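Local coordinates for protein putative non-ribosomal peptide synthetase (Actinomadura parvosata subsp. kistnae, PDB 6M7L) that probably forms a condensation-type domain within a non-ribosomal peptide synthetase, an assembly line that joins amino acids into peptides without the ribosome, at residues His277-Met282 / Ala452-Val457; Gly247-Arg252 / Gly442-Ala447. All blocks are in the same frame, centred on the assembly; numbering follows the deposited sequence.

In the fold
From the N terminus the chain first builds most of the five-stranded sheet, then enters strand 246-253, one edge strand of the other, four-stranded sheet, where contact 2 begins. Helix 272-288, the start of contact 1, follows. Nearly all the rest of the chain passes before helix 440-459, which supplies both closing segments: 442-447 returns to the strand across a separation of 190 residues, and 452-457 returns to helix 272-288 across 170. Because the segments alternate along the sequence, the two closures cross. Their centres lie 15 Å apart: helix 440-459 meets the edge strand in its first half and helix 272-288 in its second.

Contact 1: residues His277-Met282 / Ala452-Val457; sequences HAALAM and ALLEQV
A279 and M282, one helical turn apart on helix 272-288, face L453, L454 and V457 of helix 440-459. The methyl of A279 points at the opposite helix, and A279 CB meets L454 CD2 at 3.6 Å. L454 sets out obliquely, but with CG beside its backbone N (chi1 -71°) the leucine end swings back towards that methyl. L453 approaches directly: its CD2 branch settles over the step between A279 and M282, beside A279 O, with L453 CD2 lying 3.8 Å from M282 CB. The local helix axes come within 9.6 Å at an angle of 119°, a steep crossing in the helical layer beside the four-stranded sheet of this condensation-type domain. A small residue occupies the closest backbone approach, where the CA atoms of A279 and L454 are 6.1 Å apart. Further along, M282 and V457 slide past one another in opposite directions rather than meeting end-on, and M282 SD lies 3.9 Å from V457 CG1. The methionine is extended as far as its sulfur and bends only at the last torsion (chi3 70°). Five side chains are buried here without any hydrogen bond across. Helix 331-346 extends the apolar packing, with I334 against M282 and F331 against V457, while L261 of helix 255-267 touches both L454 and V457.

Contact 2: residues Gly247-Arg252 / Gly442-Ala447; sequences GSVPLR and GAEALA
V249 projects from its strand onto the first turns of helix 440-459, and both of its methyls take part in the apolar contact. V249 CG1, placed beside the backbone N (chi1 -62°), reaches A443 CB at 3.7 Å. The other methyl is displaced toward A447 without leaving A443: V249 CG2 packs 3.9 Å from A447 CB and also touches A443 CB, so the isopropyl group bridges two alanines spaced one turn apart. L251 reaches A447 from farther along the strand, with L251 CD1 lying 3.9 Å from A447 CB. Its CB leaves the strand obliquely, and only the leucine end closes on the helix. The local strand and helix axes are 8.2 Å apart and run 27° from parallel, the geometry of a helix laid along an edge strand of a sheet. Here that strand is an outermost member of the four-stranded sheet in the condensation-type domain, bonded through the backbones of V249 and L251 to L431 and G429 of strand 424-434.

Other contacts pair hydrocarbon with polar groups. The aliphatic part of E444 crosses V249 at a slant, E444 CG being 3.9 Å from V249 CG1, whereas its carboxylate is engaged in a salt bridge with R440 through OE2. Carbonyl oxygens border methyls of V249, A447 and L251: A443 O is 3.7 Å from V249 CG2, P250 O lies 3.9 Å from A447 CB, and A447 O is 3.7 Å from L251 CD1. With V249 cut back to an alanine, A443 and A447 would probably lose the methyls that bridge them, leaving a gap between strand and helix. No hydrogen bond joins strand and helix directly. L412 and L414 of strand 410-418 also pack on L251, and so do L450 and V451 from later turns of the same helix.

Contact 1: residues His277-Met282 / Ala452-Val457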
loop_
_atom_site.group_PDB
_atom_site.type_symbol
_atom_site.label_atom_id
_atom_site.label_comp_id
_atom_site.label_asym_id
_atom_site.label_seq_id
_atom_site.Cartn_x
_atom_site.Cartn_y
_atom_site.Cartn_z
ATOM N N HIS A 277 -5.567 -26.546 -6.717
ATOM C CA HIS A 277 -6.970 -26.916 -6.886
ATOM C C HIS A 277 -7.104 -28.394 -7.228
ATOM O O HIS A 277 -7.914 -29.111 -6.628
ATOM C CB HIS A 277 -7.599 -26.040 -7.973
ATOM C CG HIS A 277 -9.054 -26.301 -8.219
ATOM N ND1 HIS A 277 -9.766 -27.282 -7.564
ATOM C CD2 HIS A 277 -9.931 -25.698 -9.057
ATOM C CE1 HIS A 277 -11.016 -27.277 -7.991
ATOM N NE2 HIS A 277 -11.142 -26.323 -8.896
ATOM N N ALA A 278 -6.308 -28.869 -8.189
ATOM C CA ALA A 278 -6.370 -30.274 -8.579
ATOM C C ALA A 278 -5.955 -31.181 -7.428
ATOM O O ALA A 278 -6.615 -32.188 -7.147
ATOM C CB ALA A 278 -5.494 -30.517 -9.807
ATOM N N ALA A 279 -4.860 -30.835 -6.745
ATOM C CA ALA A 279 -4.402 -31.641 -5.618
ATOM C C ALA A 279 -5.463 -31.713 -4.527
ATOM O O ALA A 279 -5.801 -32.799 -4.044
ATOM C CB ALA A 279 -3.097 -31.072 -5.065
ATOM N N LEU A 280 -6.006 -30.558 -4.134
ATOM C CA LEU A 280 -7.039 -30.532 -3.102
ATOM C C LEU A 280 -8.269 -31.318 -3.535
ATOM O O LEU A 280 -8.892 -32.012 -2.722
ATOM C CB LEU A 280 -7.407 -29.082 -2.778
ATOM C CG LEU A 280 -8.298 -28.799 -1.566
ATOM C CD1 LEU A 280 -7.646 -29.292 -0.285
ATOM C CD2 LEU A 280 -8.597 -27.312 -1.477
ATOM N N ALA A 281 -8.628 -31.231 -4.819
ATOM C CA ALA A 281 -9.776 -31.975 -5.324
ATOM C C ALA A 281 -9.555 -33.480 -5.229
ATOM O O ALA A 281 -10.513 -34.236 -5.028
ATOM C CB ALA A 281 -10.066 -31.569 -6.769
ATOM N N MET A 282 -8.309 -33.934 -5.374
ATOM C CA MET A 282 -8.018 -35.351 -5.192
ATOM C C MET A 282 -8.134 -35.748 -3.727
ATOM O O MET A 282 -8.718 -36.788 -3.403
ATOM C CB MET A 282 -6.620 -35.676 -5.721
ATOM C CG MET A 282 -6.419 -35.335 -7.186
ATOM S SD MET A 282 -4.768 -35.724 -7.800
ATOM C CE MET A 282 -4.813 -37.512 -7.791
ATOM N N ALA A 452 1.615 -34.086 1.656
ATOM C CA ALA A 452 2.043 -35.350 1.068
ATOM C C ALA A 452 1.494 -35.505 -0.343
ATOM O O ALA A 452 2.227 -35.859 -1.275
ATOM C CB ALA A 452 1.601 -36.516 1.952
ATOM N N LEU A 453 0.201 -35.230 -0.521
ATOM C CA LEU A 453 -0.407 -35.348 -1.842
ATOM C C LEU A 453 0.225 -34.375 -2.830
ATOM O O LEU A 453 0.475 -34.729 -3.988
ATOM C CB LEU A 453 -1.914 -35.120 -1.742
ATOM C CG LEU A 453 -2.687 -35.315 -3.045
ATOM C CD1 LEU A 453 -2.293 -36.630 -3.672
ATOM C CD2 LEU A 453 -4.176 -35.278 -2.792
ATOM N N LEU A 454 0.489 -33.141 -2.389
ATOM C CA LEU A 454 1.153 -32.164 -3.247
ATOM C C LEU A 454 2.518 -32.668 -3.696
ATOM O O LEU A 454 2.874 -32.569 -4.876
ATOM C CB LEU A 454 1.295 -30.832 -2.511
ATOM C CG LEU A 454 0.041 -29.997 -2.264
ATOM C CD1 LEU A 454 0.299 -29.002 -1.152
ATOM C CD2 LEU A 454 -0.370 -29.279 -3.533
ATOM N N GLU A 455 3.301 -33.208 -2.760
ATOM C CA GLU A 455 4.619 -33.723 -3.108
ATOM C C GLU A 455 4.527 -34.926 -4.036
ATOM O O GLU A 455 5.391 -35.109 -4.900
ATOM C CB GLU A 455 5.388 -34.086 -1.837
ATOM C CG GLU A 455 5.732 -32.894 -0.960
ATOM C CD GLU A 455 6.413 -33.295 0.334
ATOM O OE1 GLU A 455 6.201 -34.438 0.792
ATOM O OE2 GLU A 455 7.165 -32.466 0.892
ATOM N N GLN A 456 3.487 -35.748 -3.883
ATOM C CA GLN A 456 3.370 -36.946 -4.707
ATOM C C GLN A 456 3.025 -36.595 -6.148
ATOM O O GLN A 456 3.724 -37.010 -7.081
ATOM C CB GLN A 456 2.325 -37.891 -4.117
ATOM C CG GLN A 456 2.139 -39.168 -4.918
ATOM C CD GLN A 456 1.323 -40.202 -4.175
ATOM O OE1 GLN A 456 0.766 -39.921 -3.114
ATOM N NE2 GLN A 456 1.253 -41.410 -4.723
ATOM N N VAL A 457 1.947 -35.833 -6.355
ATOM C CA VAL A 457 1.520 -35.522 -7.716
ATOM C C VAL A 457 2.538 -34.633 -8.418
ATOM O O VAL A 457 2.630 -34.639 -9.651
ATOM C CB VAL A 457 0.119 -34.882 -7.715
ATOM C CG1 VAL A 457 -0.904 -35.839 -7.113
ATOM C CG2 VAL A 457 0.132 -33.556 -6.969
#

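Contact 2: residues Gly247-Arg252 / Gly442-Ala447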
loop_
_atom_site.group_PDB
_atom_site.type_symbol
_atom_site.label_atom_id
_atom_site.label_comp_id
_atom_site.label_asym_id
_atom_site.label_seq_id
_atom_site.Cartn_x
_atom_site.Cartn_y
_atom_site.Cartn_z
ATOM N N GLY A 247 -10.214 -22.000 13.559
ATOM C CA GLY A 247 -8.799 -22.043 13.840
ATOM C C GLY A 247 -8.009 -22.126 12.544
ATOM O O GLY A 247 -8.554 -22.083 11.443
ATOM N N SER A 248 -6.694 -22.254 12.690
ATOM C CA SER A 248 -5.848 -22.435 11.521
ATOM C C SER A 248 -4.604 -23.214 11.913
ATOM O O SER A 248 -4.092 -23.082 13.029
ATOM C CB SER A 248 -5.455 -21.096 10.886
ATOM O OG SER A 248 -4.447 -20.449 11.638
ATOM N N VAL A 249 -4.128 -24.033 10.980
ATOM C CA VAL A 249 -2.858 -24.733 11.125
ATOM C C VAL A 249 -1.972 -24.324 9.955
ATOM O O VAL A 249 -2.484 -24.040 8.861
ATOM C CB VAL A 249 -3.056 -26.256 11.185
ATOM C CG1 VAL A 249 -3.891 -26.632 12.400
ATOM C CG2 VAL A 249 -3.703 -26.764 9.906
ATOM N N PRO A 250 -0.657 -24.256 10.133
ATOM C CA PRO A 250 0.214 -23.869 9.021
ATOM C C PRO A 250 0.324 -24.979 7.988
ATOM O O PRO A 250 0.128 -26.162 8.274
ATOM C CB PRO A 250 1.561 -23.606 9.703
ATOM C CG PRO A 250 1.526 -24.461 10.926
ATOM C CD PRO A 250 0.096 -24.467 11.381
ATOM N N LEU A 251 0.637 -24.573 6.759
ATOM C CA LEU A 251 0.857 -25.510 5.658
ATOM C C LEU A 251 2.001 -24.975 4.808
ATOM O O LEU A 251 1.866 -23.924 4.173
ATOM C CB LEU A 251 -0.409 -25.701 4.821
ATOM C CG LEU A 251 -0.363 -26.823 3.780
ATOM C CD1 LEU A 251 -1.681 -27.578 3.743
ATOM C CD2 LEU A 251 -0.027 -26.280 2.400
ATOM N N ARG A 252 3.121 -25.693 4.799
ATOM C CA ARG A 252 4.300 -25.307 4.040
ATOM C C ARG A 252 4.663 -26.403 3.049
ATOM O O ARG A 252 4.640 -27.591 3.385
ATOM C CB ARG A 252 5.491 -25.025 4.963
ATOM C CG ARG A 252 5.557 -23.595 5.477
ATOM C CD ARG A 252 6.908 -23.297 6.117
ATOM N NE ARG A 252 7.309 -21.904 5.924
ATOM C CZ ARG A 252 7.168 -20.947 6.834
ATOM N NH1 ARG A 252 6.636 -21.226 8.018
ATOM N NH2 ARG A 252 7.562 -19.709 6.565
ATOM N N GLY A 442 -6.972 -32.871 13.984
ATOM C CA GLY A 442 -7.601 -33.238 12.727
ATOM C C GLY A 442 -7.232 -32.317 11.583
ATOM O O GLY A 442 -7.212 -32.740 10.424
ATOM N N ALA A 443 -6.932 -31.052 11.886
ATOM C CA ALA A 443 -6.501 -30.121 10.850
ATOM C C ALA A 443 -5.033 -30.325 10.494
ATOM O O ALA A 443 -4.673 -30.301 9.312
ATOM C CB ALA A 443 -6.747 -28.683 11.301
ATOM N N GLU A 444 -4.175 -30.515 11.502
ATOM C CA GLU A 444 -2.779 -30.847 11.232
ATOM C C GLU A 444 -2.668 -32.120 10.406
ATOM O O GLU A 444 -1.883 -32.186 9.453
ATOM C CB GLU A 444 -2.008 -31.004 12.542
ATOM C CG GLU A 444 -1.617 -29.705 13.217
ATOM C CD GLU A 444 -0.885 -29.943 14.522
ATOM O OE1 GLU A 444 -0.876 -31.099 14.994
ATOM O OE2 GLU A 444 -0.319 -28.977 15.075
ATOM N N ALA A 445 -3.445 -33.146 10.763
ATOM C CA ALA A 445 -3.464 -34.372 9.973
ATOM C C ALA A 445 -3.913 -34.094 8.546
ATOM O O ALA A 445 -3.412 -34.709 7.597
ATOM C CB ALA A 445 -4.375 -35.408 10.630
ATOM N N LEU A 446 -4.855 -33.167 8.373
ATOM C CA LEU A 446 -5.307 -32.807 7.035
ATOM C C LEU A 446 -4.230 -32.033 6.282
ATOM O O LEU A 446 -3.936 -32.333 5.117
ATOM C CB LEU A 446 -6.595 -31.991 7.125
ATOM C CG LEU A 446 -7.774 -32.573 6.353
ATOM C CD1 LEU A 446 -9.000 -31.696 6.521
ATOM C CD2 LEU A 446 -7.414 -32.726 4.889
ATOM N N ALA A 447 -3.632 -31.032 6.932
ATOM C CA ALA A 447 -2.569 -30.260 6.299
ATOM C C ALA A 447 -1.415 -31.162 5.881
ATOM O O ALA A 447 -0.924 -31.079 4.748
ATOM C CB ALA A 447 -2.082 -29.164 7.246
#